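Local coordinates for lipolytic protein G-D-S-L family (Chitinophaga pinensis, PDB 4Q7Q), which is of unknown function but probably acts as a lipase or acyl hydrolase of the GDSL family, within the SGNH hydrolase clan, at residues W54-I59 with T102-S107. Residues are numbered along the deposited sequence; the frame is centred on the assembly and turned at random.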
# COMPACT_ATOMS: atom_id res chain seq x y z
N TRP A 54 4.74 -7.89 -3.74
CA TRP A 54 6.16 -7.53 -3.76
C TRP A 54 6.55 -6.50 -2.70
O TRP A 54 5.77 -5.62 -2.32
CB TRP A 54 6.58 -6.99 -5.13
CG TRP A 54 6.68 -8.00 -6.23
CD1 TRP A 54 5.93 -9.13 -6.40
CD2 TRP A 54 7.56 -7.93 -7.36
NE1 TRP A 54 6.31 -9.78 -7.56
CE2 TRP A 54 7.31 -9.06 -8.16
CE3 TRP A 54 8.55 -7.03 -7.75
CZ2 TRP A 54 8.00 -9.30 -9.34
CZ3 TRP A 54 9.24 -7.27 -8.93
CH2 TRP A 54 8.97 -8.41 -9.70
N THR A 55 7.80 -6.59 -2.27
CA THR A 55 8.40 -5.59 -1.41
C THR A 55 9.11 -4.54 -2.27
O THR A 55 9.32 -4.75 -3.48
CB THR A 55 9.44 -6.22 -0.48
OG1 THR A 55 10.49 -6.77 -1.29
CG2 THR A 55 8.81 -7.32 0.37
N SER A 56 9.51 -3.43 -1.66
CA SER A 56 10.38 -2.49 -2.37
C SER A 56 11.70 -3.17 -2.76
O SER A 56 12.32 -2.83 -3.77
CB SER A 56 10.64 -1.22 -1.57
OG SER A 56 11.48 -1.46 -0.46
N GLY A 57 12.12 -4.14 -1.95
CA GLY A 57 13.29 -4.95 -2.25
C GLY A 57 13.13 -5.74 -3.55
O GLY A 57 14.06 -5.79 -4.36
N GLY A 58 11.97 -6.36 -3.74
CA GLY A 58 11.70 -7.07 -4.98
C GLY A 58 11.61 -6.16 -6.20
O GLY A 58 12.13 -6.48 -7.28
N ILE A 59 10.95 -5.02 -6.03
CA ILE A 59 10.87 -4.04 -7.10
C ILE A 59 12.28 -3.58 -7.49
O ILE A 59 12.65 -3.63 -8.67
CB ILE A 59 10.00 -2.83 -6.68
CG1 ILE A 59 8.54 -3.27 -6.46
CG2 ILE A 59 10.10 -1.72 -7.71
CD1 ILE A 59 7.76 -3.57 -7.74
N THR A 102 19.69 -3.71 0.42
CA THR A 102 19.64 -4.43 1.68
C THR A 102 18.74 -3.80 2.73
O THR A 102 18.55 -4.36 3.82
CB THR A 102 21.04 -4.50 2.29
OG1 THR A 102 21.52 -3.17 2.49
CG2 THR A 102 21.98 -5.23 1.34
N THR A 103 18.22 -2.62 2.41
CA THR A 103 17.32 -1.89 3.30
C THR A 103 16.27 -1.21 2.44
O THR A 103 16.45 -1.09 1.22
CB THR A 103 18.04 -0.78 4.09
OG1 THR A 103 18.59 0.18 3.17
CG2 THR A 103 19.15 -1.35 4.96
N VAL A 104 15.21 -0.73 3.08
CA VAL A 104 14.17 0.02 2.39
C VAL A 104 14.72 1.31 1.78
O VAL A 104 14.47 1.60 0.61
CB VAL A 104 12.98 0.31 3.33
CG1 VAL A 104 11.93 1.13 2.61
CG2 VAL A 104 12.39 -1.00 3.83
N TYR A 105 15.48 2.07 2.56
CA TYR A 105 16.13 3.26 2.02
C TYR A 105 16.98 2.93 0.79
O TYR A 105 16.97 3.67 -0.20
CB TYR A 105 17.01 3.89 3.09
CG TYR A 105 16.35 4.85 4.06
CD1 TYR A 105 16.11 6.17 3.71
CD2 TYR A 105 16.01 4.45 5.35
CE1 TYR A 105 15.55 7.07 4.60
CE2 TYR A 105 15.45 5.34 6.26
CZ TYR A 105 15.22 6.65 5.87
OH TYR A 105 14.66 7.56 6.75
N GLY A 106 17.72 1.81 0.85
CA GLY A 106 18.51 1.36 -0.29
C GLY A 106 17.66 1.05 -1.52
O GLY A 106 18.01 1.43 -2.64
N SER A 107 16.54 0.37 -1.31
CA SER A 107 15.63 0.03 -2.41
C SER A 107 15.08 1.28 -3.06
O SER A 107 14.94 1.34 -4.28
CB SER A 107 14.46 -0.82 -1.91
OG SER A 107 14.92 -2.07 -1.41
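S56 and S107 face each other where the first turns of helices 56-61 and 104-118 meet, and the backbones run close here: the CA atoms of G57 and S107 are 5.5 Å apart. The touching itself is van der Waals. S56 OG lies 3.4 Å from S107 CB, and S107 OG rests 3.4 Å from G57 CA. That hydroxyl stands anti to its own carbonyl carbon (chi1 -64°), beside the backbone N, which brings it over against G57. V104 adds a looser flank, its CG1 standing 4.0 Å from S56 OG.

The hydrogen bonds of the two serines run outside the pair, to D82 and R87 and to N101 just ahead of 102-107. S56 OG is bonded to D82 OD2, while S107 OG pairs with N101 OD1 and R87 NH1; N101 also binds G57 O through ND2, so one asparagine ties both segments together.

Each helix start is capped in the same way: T55 OG1 accepts from G58 N at 2.9 Å, and T103 OG1 from G106 N at 3.0 Å. In this buried contact of an SGNH-type α/β fold, then, small residues at the interface are consistent with the close approach of two N-capped helices, and polar bonds to D82, R87 and N101 satisfy the hydroxyls enclosed between them.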